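Local coordinates for protein carbonic anhydrase (Trichomonas vaginalis, PDB 6Y04) that probably catalyses the reversible hydration of carbon dioxide to hydrogencarbonate, as a zinc-dependent carbonic anhydrase of the beta class, at residues I83-E97 with L156-P170. Numbering follows the deposited sequence.
Sequences IYELGVQEIFIMGHE and LIPKNIPIHGLLIHP. With ZN (zinc ion), chain C.
Phe-92 and His-164 form an offset stack, centroids 4.4 Å apart and planes at 29°, with CD2 of His-164 over one face of the phenyl ring toward its rim. Both side chains point the same way, each CG beside its own backbone N, which brings the rings together. NE2 of His-164 donates to Glu-90 OE1 at 3.0 Å, on the anti side of the carboxylate and 25° out of the imidazole plane. Gly-181 N bonds His-164 ND1, so the imidazole is held at both nitrogens and its rotation is fixed; Tyr-182 OH bonds the same Glu-90 oxygen. The edge of the Tyr-84 ring carries Leu-156 O, near the ring plane; its hydrogen bond from Tyr-84 OH is modelled very short (2.5 Å), so the exact length is doubtful. Ile-83 CG2 lies over one face. In the His-96 ring, Pro-170 CG sits near the plane beside ND1, and NE2 binds zinc at 2.0 Å; Cys-37, Cys-99 and a water complete the site. On the sheet face opposite Phe-92, Ile-93 CD1 meets Ile-163 CG2 at 3.6 Å. A parallel ladder from Ile-91 N to Pro-162 O through Ile-168 N to Gly-95 O joins the backbones, with His-96 at its C-terminal end. Strand 90-96 lies between strands 32-36 and 163-168; helices 74-85 and 140-152 cover the Ile-91, Ile-93 and Ile-163 face, and Ile-7 of the second subunit packs on Phe-92.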
ATOM      1  N   ILE A  83      10.904  -1.999  -9.954  1.00 17.44           N
ATOM      2  CA  ILE A  83      12.148  -1.671 -10.639  1.00 18.67           C
ATOM      3  C   ILE A  83      12.417  -2.694 -11.742  1.00 19.81           C
ATOM      4  O   ILE A  83      12.624  -2.327 -12.898  1.00 20.00           O
ATOM      5  CB  ILE A  83      13.334  -1.576  -9.656  1.00 17.80           C
ATOM      6  CG1 ILE A  83      13.145  -0.463  -8.628  1.00 17.23           C
ATOM      7  CG2 ILE A  83      14.654  -1.427 -10.406  1.00 17.98           C
ATOM      8  CD1 ILE A  83      14.012  -0.638  -7.401  1.00 17.47           C
ATOM      9  N   TYR A  84      12.401  -3.980 -11.361  1.00 21.14           N
ATOM     10  CA  TYR A  84      12.948  -5.048 -12.183  1.00 21.15           C
ATOM     11  C   TYR A  84      11.933  -5.521 -13.214  1.00 21.77           C
ATOM     12  O   TYR A  84      12.298  -5.787 -14.355  1.00 22.57           O
ATOM     13  CB  TYR A  84      13.445  -6.185 -11.297  1.00 20.88           C
ATOM     14  CG  TYR A  84      14.636  -5.801 -10.460  1.00 20.62           C
ATOM     15  CD1 TYR A  84      15.806  -5.359 -11.054  1.00 21.03           C
ATOM     16  CD2 TYR A  84      14.596  -5.891  -9.078  1.00 20.78           C
ATOM     17  CE1 TYR A  84      16.911  -5.013 -10.293  1.00 21.58           C
ATOM     18  CE2 TYR A  84      15.687  -5.547  -8.299  1.00 20.51           C
ATOM     19  CZ  TYR A  84      16.848  -5.111  -8.911  1.00 21.46           C
ATOM     20  OH  TYR A  84      17.920  -4.761  -8.147  1.00 21.79           O
ATOM     21  N   GLU A  85      10.661  -5.594 -12.808  1.00 22.29           N
ATOM     22  CA  GLU A  85       9.628  -6.107 -13.688  1.00 22.54           C
ATOM     23  C   GLU A  85       8.972  -4.958 -14.457  1.00 20.87           C
ATOM     24  O   GLU A  85       8.612  -5.138 -15.613  1.00 20.95           O
ATOM     25  CB  GLU A  85       8.637  -6.987 -12.917  1.00 25.41           C
ATOM     26  CG  GLU A  85       8.072  -8.132 -13.752  1.00 30.83           C
ATOM     27  CD  GLU A  85       8.903  -9.413 -13.896  1.00 35.43           C
ATOM     28  OE1 GLU A  85      10.073  -9.453 -13.440  1.00 36.71           O
ATOM     29  OE2 GLU A  85       8.372 -10.395 -14.464  1.00 38.10           O
ATOM     30  N   LEU A  86       8.855  -3.770 -13.847  1.00 19.27           N
ATOM     31  CA  LEU A  86       7.970  -2.749 -14.395  1.00 18.36           C
ATOM     32  C   LEU A  86       8.705  -1.477 -14.826  1.00 18.71           C
ATOM     33  O   LEU A  86       8.059  -0.516 -15.247  1.00 19.32           O
ATOM     34  CB  LEU A  86       6.868  -2.443 -13.379  1.00 17.09           C
ATOM     35  CG  LEU A  86       5.836  -3.554 -13.177  1.00 17.11           C
ATOM     36  CD1 LEU A  86       4.956  -3.243 -11.976  1.00 17.08           C
ATOM     37  CD2 LEU A  86       4.984  -3.759 -14.426  1.00 16.16           C
ATOM     38  N   GLY A  87      10.041  -1.459 -14.708  1.00 18.10           N
ATOM     39  CA  GLY A  87      10.856  -0.417 -15.316  1.00 18.22           C
ATOM     40  C   GLY A  87      10.954   0.875 -14.503  1.00 18.80           C
ATOM     41  O   GLY A  87      11.326   1.907 -15.050  1.00 18.64           O
ATOM     42  N   VAL A  88      10.658   0.817 -13.195  1.00 19.07           N
ATOM     43  CA  VAL A  88      10.737   1.999 -12.349  1.00 18.40           C
ATOM     44  C   VAL A  88      12.202   2.399 -12.151  1.00 18.30           C
ATOM     45  O   VAL A  88      13.047   1.555 -11.875  1.00 18.82           O
ATOM     46  CB  VAL A  88       9.991   1.809 -11.009  1.00 17.87           C
ATOM     47  CG1 VAL A  88      10.443   2.805  -9.954  1.00 17.57           C
ATOM     48  CG2 VAL A  88       8.478   1.871 -11.176  1.00 17.60           C
ATOM     49  N   GLN A  89      12.474   3.703 -12.252  1.00 18.64           N
ATOM     50  CA  GLN A  89      13.826   4.243 -12.194  1.00 18.79           C
ATOM     51  C   GLN A  89      14.020   5.153 -10.981  1.00 18.37           C
ATOM     52  O   GLN A  89      15.153   5.505 -10.674  1.00 18.42           O
ATOM     53  CB  GLN A  89      14.139   5.051 -13.453  1.00 19.10           C
ATOM     54  CG  GLN A  89      14.040   4.255 -14.741  1.00 21.06           C
ATOM     55  CD  GLN A  89      14.025   5.184 -15.935  1.00 23.09           C
ATOM     56  OE1 GLN A  89      13.910   6.402 -15.800  1.00 23.76           O
ATOM     57  NE2 GLN A  89      14.138   4.620 -17.128  1.00 23.02           N
ATOM     58  N   GLU A  90      12.922   5.548 -10.314  1.00 17.88           N
ATOM     59  CA  GLU A  90      12.988   6.474  -9.192  1.00 17.12           C
ATOM     60  C   GLU A  90      11.977   6.066  -8.125  1.00 16.69           C
ATOM     61  O   GLU A  90      10.857   5.664  -8.446  1.00 16.35           O
ATOM     62  CB  GLU A  90      12.712   7.907  -9.656  1.00 17.64           C
ATOM     63  CG  GLU A  90      13.812   8.495 -10.532  1.00 17.80           C
ATOM     64  CD  GLU A  90      13.681   9.974 -10.854  1.00 18.39           C
ATOM     65  OE1 GLU A  90      13.484  10.766  -9.911  1.00 19.20           O
ATOM     66  OE2 GLU A  90      13.764  10.338 -12.049  1.00 18.01           O
ATOM     67  N   ILE A  91      12.383   6.182  -6.856  1.00 15.84           N
ATOM     68  CA  ILE A  91      11.485   5.879  -5.755  1.00 16.17           C
ATOM     69  C   ILE A  91      11.294   7.137  -4.912  1.00 16.28           C
ATOM     70  O   ILE A  91      12.266   7.763  -4.492  1.00 16.29           O
ATOM     71  CB  ILE A  91      12.004   4.696  -4.909  1.00 16.61           C
ATOM     72  CG1 ILE A  91      12.155   3.410  -5.726  1.00 16.04           C
ATOM     73  CG2 ILE A  91      11.132   4.479  -3.677  1.00 16.08           C
ATOM     74  CD1 ILE A  91      12.950   2.325  -5.017  1.00 16.09           C
ATOM     75  N   PHE A  92      10.027   7.492  -4.671  1.00 16.25           N
ATOM     76  CA  PHE A  92       9.682   8.561  -3.749  1.00 16.44           C
ATOM     77  C   PHE A  92       9.005   7.969  -2.518  1.00 16.68           C
ATOM     78  O   PHE A  92       7.963   7.319  -2.631  1.00 16.81           O
ATOM     79  CB  PHE A  92       8.726   9.546  -4.421  1.00 16.64           C
ATOM     80  CG  PHE A  92       9.309  10.259  -5.611  1.00 16.71           C
ATOM     81  CD1 PHE A  92       9.419   9.618  -6.838  1.00 17.30           C
ATOM     82  CD2 PHE A  92       9.758  11.568  -5.502  1.00 16.61           C
ATOM     83  CE1 PHE A  92       9.967  10.268  -7.936  1.00 17.03           C
ATOM     84  CE2 PHE A  92      10.305  12.218  -6.599  1.00 16.63           C
ATOM     85  CZ  PHE A  92      10.406  11.571  -7.812  1.00 16.69           C
ATOM     86  N   ILE A  93       9.610   8.199  -1.347  1.00 16.54           N
ATOM     87  CA  ILE A  93       8.981   7.833  -0.087  1.00 16.37           C
ATOM     88  C   ILE A  93       8.374   9.079   0.554  1.00 15.73           C
ATOM     89  O   ILE A  93       9.078  10.039   0.868  1.00 15.02           O
ATOM     90  CB  ILE A  93       9.982   7.097   0.828  1.00 17.30           C
ATOM     91  CG1 ILE A  93      10.430   5.787   0.173  1.00 17.67           C
ATOM     92  CG2 ILE A  93       9.390   6.859   2.211  1.00 16.70           C
ATOM     93  CD1 ILE A  93      11.815   5.367   0.567  1.00 18.30           C
ATOM     94  N   MET A  94       7.048   9.045   0.740  1.00 15.85           N
ATOM     95  CA  MET A  94       6.299  10.230   1.127  1.00 15.77           C
ATOM     96  C   MET A  94       5.508   9.974   2.411  1.00 16.51           C
ATOM     97  O   MET A  94       4.457   9.328   2.388  1.00 16.20           O
ATOM     98  CB  MET A  94       5.357  10.664   0.003  1.00 14.64           C
ATOM     99  CG  MET A  94       4.534  11.875   0.365  1.00 14.66           C
ATOM    100  SD  MET A  94       3.765  12.639  -1.058  1.00 14.46           S
ATOM    101  CE  MET A  94       2.557  11.385  -1.480  1.00 14.12           C
ATOM    102  N   GLY A  95       6.037  10.510   3.520  1.00 17.42           N
ATOM    103  CA  GLY A  95       5.367  10.478   4.807  1.00 19.41           C
ATOM    104  C   GLY A  95       4.449  11.682   4.976  1.00 21.84           C
ATOM    105  O   GLY A  95       4.341  12.517   4.081  1.00 22.69           O
ATOM    106  N   HIS A  96       3.782  11.769   6.128  1.00 24.81           N
ATOM    107  CA  HIS A  96       2.856  12.865   6.350  1.00 27.53           C
ATOM    108  C   HIS A  96       2.834  13.257   7.822  1.00 30.04           C
ATOM    109  O   HIS A  96       3.064  12.425   8.696  1.00 30.97           O
ATOM    110  CB  HIS A  96       1.461  12.512   5.821  1.00 28.31           C
ATOM    111  CG  HIS A  96       0.758  11.464   6.620  1.00 28.83           C
ATOM    112  ND1 HIS A  96      -0.287  11.771   7.467  1.00 29.14           N
ATOM    113  CD2 HIS A  96       0.945  10.127   6.719  1.00 29.59           C
ATOM    114  CE1 HIS A  96      -0.721  10.672   8.044  1.00 29.76           C
ATOM    115  NE2 HIS A  96       0.020   9.649   7.611  1.00 30.22           N
ATOM    116  N   GLU A  97       2.538  14.542   8.053  1.00 35.34           N
ATOM    117  CA  GLU A  97       2.355  15.118   9.377  1.00 38.70           C
ATOM    118  C   GLU A  97       1.081  14.535   9.980  1.00 40.85           C
ATOM    119  O   GLU A  97       0.156  14.196   9.247  1.00 38.94           O
ATOM    120  CB  GLU A  97       2.271  16.644   9.272  1.00 39.26           C
ATOM    121  CG  GLU A  97       3.164  17.221   8.178  1.00 41.92           C
ATOM    122  CD  GLU A  97       3.394  18.724   8.171  1.00 44.17           C
ATOM    123  OE1 GLU A  97       3.364  19.331   9.264  1.00 46.01           O
ATOM    124  OE2 GLU A  97       3.617  19.282   7.067  1.00 42.99           O
ATOM    125  N   LEU A 156      19.433  -5.495  -2.546  1.00 27.07           N
ATOM    126  CA  LEU A 156      18.702  -5.942  -3.718  1.00 25.42           C
ATOM    127  C   LEU A 156      18.328  -4.746  -4.595  1.00 24.83           C
ATOM    128  O   LEU A 156      17.785  -4.930  -5.680  1.00 23.74           O
ATOM    129  CB  LEU A 156      17.453  -6.711  -3.281  1.00 25.12           C
ATOM    130  CG  LEU A 156      17.668  -8.020  -2.519  1.00 24.62           C
ATOM    131  CD1 LEU A 156      16.409  -8.866  -2.555  1.00 24.71           C
ATOM    132  CD2 LEU A 156      18.847  -8.808  -3.070  1.00 24.68           C
ATOM    133  N   ILE A 157      18.620  -3.527  -4.125  1.00 24.36           N
ATOM    134  CA  ILE A 157      18.192  -2.326  -4.825  1.00 24.63           C
ATOM    135  C   ILE A 157      19.402  -1.625  -5.441  1.00 25.43           C
ATOM    136  O   ILE A 157      20.340  -1.254  -4.734  1.00 25.73           O
ATOM    137  CB  ILE A 157      17.329  -1.424  -3.916  1.00 23.63           C
ATOM    138  CG1 ILE A 157      15.937  -2.032  -3.747  1.00 23.67           C
ATOM    139  CG2 ILE A 157      17.245  -0.004  -4.459  1.00 23.04           C
ATOM    140  CD1 ILE A 157      15.070  -1.326  -2.756  1.00 23.92           C
ATOM    141  N   PRO A 158      19.406  -1.417  -6.781  1.00 26.02           N
ATOM    142  CA  PRO A 158      20.576  -0.890  -7.490  1.00 26.43           C
ATOM    143  C   PRO A 158      20.944   0.503  -6.989  1.00 26.93           C
ATOM    144  O   PRO A 158      20.076   1.239  -6.530  1.00 27.93           O
ATOM    145  CB  PRO A 158      20.121  -0.792  -8.954  1.00 25.25           C
ATOM    146  CG  PRO A 158      18.927  -1.706  -9.051  1.00 25.21           C
ATOM    147  CD  PRO A 158      18.274  -1.669  -7.684  1.00 25.61           C
ATOM    148  N   LYS A 159      22.229   0.851  -7.105  1.00 28.70           N
ATOM    149  CA  LYS A 159      22.756   2.123  -6.633  1.00 28.84           C
ATOM    150  C   LYS A 159      22.318   3.268  -7.545  1.00 27.61           C
ATOM    151  O   LYS A 159      22.330   4.427  -7.133  1.00 26.08           O
ATOM    152  CB  LYS A 159      24.281   2.040  -6.506  1.00 29.82           C
ATOM    153  CG  LYS A 159      24.779   0.994  -5.515  1.00 33.25           C
ATOM    154  CD  LYS A 159      24.250   1.203  -4.106  1.00 33.93           C
ATOM    155  CE  LYS A 159      24.914   0.332  -3.060  1.00 34.13           C
ATOM    156  NZ  LYS A 159      24.500   0.744  -1.696  1.00 34.12           N
ATOM    157  N   ASN A 160      21.907   2.926  -8.772  1.00 26.13           N
ATOM    158  CA  ASN A 160      21.588   3.928  -9.773  1.00 26.14           C
ATOM    159  C   ASN A 160      20.105   4.302  -9.731  1.00 25.87           C
ATOM    160  O   ASN A 160      19.637   5.020 -10.613  1.00 27.85           O
ATOM    161  CB  ASN A 160      22.026   3.487 -11.175  1.00 27.27           C
ATOM    162  CG  ASN A 160      21.175   2.370 -11.751  1.00 28.04           C
ATOM    163  OD1 ASN A 160      20.827   1.423 -11.058  1.00 28.16           O
ATOM    164  ND2 ASN A 160      20.829   2.468 -13.022  1.00 29.16           N
ATOM    165  N   ILE A 161      19.363   3.804  -8.735  1.00 22.89           N
ATOM    166  CA  ILE A 161      17.958   4.157  -8.585  1.00 21.43           C
ATOM    167  C   ILE A 161      17.849   5.199  -7.470  1.00 21.44           C
ATOM    168  O   ILE A 161      17.984   4.866  -6.293  1.00 20.85           O
ATOM    169  CB  ILE A 161      17.088   2.909  -8.289  1.00 20.82           C
ATOM    170  CG1 ILE A 161      17.158   1.846  -9.392  1.00 19.54           C
ATOM    171  CG2 ILE A 161      15.654   3.293  -7.928  1.00 19.87           C
ATOM    172  CD1 ILE A 161      16.428   2.179 -10.672  1.00 17.76           C
ATOM    173  N   PRO A 162      17.632   6.495  -7.788  1.00 20.65           N
ATOM    174  CA  PRO A 162      17.427   7.510  -6.752  1.00 20.06           C
ATOM    175  C   PRO A 162      16.258   7.217  -5.809  1.00 19.39           C
ATOM    176  O   PRO A 162      15.205   6.742  -6.235  1.00 18.98           O
ATOM    177  CB  PRO A 162      17.176   8.806  -7.539  1.00 20.47           C
ATOM    178  CG  PRO A 162      16.881   8.366  -8.957  1.00 19.77           C
ATOM    179  CD  PRO A 162      17.616   7.060  -9.145  1.00 20.13           C
ATOM    180  N   ILE A 163      16.477   7.495  -4.517  1.00 18.16           N
ATOM    181  CA  ILE A 163      15.440   7.389  -3.504  1.00 17.26           C
ATOM    182  C   ILE A 163      15.257   8.742  -2.820  1.00 16.48           C
ATOM    183  O   ILE A 163      16.154   9.213  -2.113  1.00 15.32           O
ATOM    184  CB  ILE A 163      15.759   6.277  -2.490  1.00 17.31           C
ATOM    185  CG1 ILE A 163      16.056   4.958  -3.207  1.00 17.63           C
ATOM    186  CG2 ILE A 163      14.615   6.132  -1.500  1.00 16.80           C
ATOM    187  CD1 ILE A 163      17.047   4.104  -2.484  1.00 17.60           C
ATOM    188  N   HIS A 164      14.069   9.331  -3.034  1.00 15.51           N
ATOM    189  CA  HIS A 164      13.719  10.643  -2.511  1.00 14.81           C
ATOM    190  C   HIS A 164      12.816  10.507  -1.289  1.00 14.76           C
ATOM    191  O   HIS A 164      12.129   9.507  -1.114  1.00 14.74           O
ATOM    192  CB  HIS A 164      13.032  11.504  -3.582  1.00 13.90           C
ATOM    193  CG  HIS A 164      13.636  11.391  -4.937  1.00 13.47           C
ATOM    194  ND1 HIS A 164      14.730  12.125  -5.312  1.00 13.37           N
ATOM    195  CD2 HIS A 164      13.302  10.635  -6.004  1.00 13.58           C
ATOM    196  CE1 HIS A 164      15.051  11.826  -6.556  1.00 13.50           C
ATOM    197  NE2 HIS A 164      14.191  10.909  -7.002  1.00 13.22           N
ATOM    198  N   GLY A 165      12.817  11.556  -0.466  1.00 14.82           N
ATOM    199  CA  GLY A 165      11.956  11.627   0.697  1.00 15.02           C
ATOM    200  C   GLY A 165      11.108  12.890   0.659  1.00 14.77           C
ATOM    201  O   GLY A 165      11.641  13.979   0.485  1.00 15.20           O
ATOM    202  N   LEU A 166       9.792  12.708   0.801  1.00 14.89           N
ATOM    203  CA  LEU A 166       8.850  13.813   0.776  1.00 15.21           C
ATOM    204  C   LEU A 166       7.978  13.761   2.025  1.00 15.79           C
ATOM    205  O   LEU A 166       7.773  12.702   2.618  1.00 15.69           O
ATOM    206  CB  LEU A 166       7.980  13.718  -0.479  1.00 14.64           C
ATOM    207  CG  LEU A 166       8.727  13.673  -1.811  1.00 14.84           C
ATOM    208  CD1 LEU A 166       7.750  13.570  -2.970  1.00 14.07           C
ATOM    209  CD2 LEU A 166       9.627  14.887  -1.989  1.00 14.42           C
ATOM    210  N   LEU A 167       7.445  14.930   2.376  1.00 16.33           N
ATOM    211  CA  LEU A 167       6.466  15.057   3.436  1.00 17.22           C
ATOM    212  C   LEU A 167       5.255  15.791   2.867  1.00 17.42           C
ATOM    213  O   LEU A 167       5.397  16.839   2.235  1.00 17.67           O
ATOM    214  CB  LEU A 167       7.107  15.807   4.609  1.00 17.68           C
ATOM    215  CG  LEU A 167       6.162  16.205   5.745  1.00 18.51           C
ATOM    216  CD1 LEU A 167       5.949  15.049   6.711  1.00 18.70           C
ATOM    217  CD2 LEU A 167       6.703  17.418   6.495  1.00 18.13           C
ATOM    218  N   ILE A 168       4.072  15.191   3.056  1.00 17.24           N
ATOM    219  CA  ILE A 168       2.827  15.825   2.658  1.00 16.67           C
ATOM    220  C   ILE A 168       2.027  16.148   3.917  1.00 16.79           C
ATOM    221  O   ILE A 168       2.051  15.395   4.892  1.00 16.29           O
ATOM    222  CB  ILE A 168       2.032  14.970   1.640  1.00 16.73           C
ATOM    223  CG1 ILE A 168       0.783  15.697   1.136  1.00 16.77           C
ATOM    224  CG2 ILE A 168       1.697  13.591   2.193  1.00 16.35           C
ATOM    225  CD1 ILE A 168       0.102  15.046  -0.046  1.00 17.52           C
ATOM    226  N   HIS A 169       1.336  17.292   3.875  1.00 17.27           N
ATOM    227  CA  HIS A 169       0.392  17.658   4.917  1.00 17.46           C
ATOM    228  C   HIS A 169      -0.990  17.110   4.572  1.00 17.60           C
ATOM    229  O   HIS A 169      -1.551  17.430   3.525  1.00 18.49           O
ATOM    230  CB  HIS A 169       0.384  19.174   5.149  1.00 17.33           C
ATOM    231  CG  HIS A 169      -0.355  19.533   6.396  1.00 18.15           C
ATOM    232  ND1 HIS A 169      -1.720  19.313   6.538  1.00 18.24           N
ATOM    233  CD2 HIS A 169       0.067  20.058   7.567  1.00 17.68           C
ATOM    234  CE1 HIS A 169      -2.103  19.688   7.740  1.00 17.76           C
ATOM    235  NE2 HIS A 169      -1.027  20.157   8.383  1.00 17.88           N
ATOM    236  N   PRO A 170      -1.607  16.298   5.456  1.00 17.90           N
ATOM    237  CA  PRO A 170      -2.841  15.591   5.103  1.00 18.53           C
ATOM    238  C   PRO A 170      -4.082  16.477   4.947  1.00 19.38           C
ATOM    239  O   PRO A 170      -5.091  16.031   4.399  1.00 19.53           O
ATOM    240  CB  PRO A 170      -2.986  14.554   6.228  1.00 18.23           C
ATOM    241  CG  PRO A 170      -2.261  15.164   7.407  1.00 17.54           C
ATOM    242  CD  PRO A 170      -1.151  16.017   6.827  1.00 17.11           C
TER
HETATM  243 ZN    ZN C 301       0.010   7.806   8.496  0.70 29.82          ZN
HETATM  244  O   HOH W   1      -1.560   7.328   9.634  0.70 29.44           O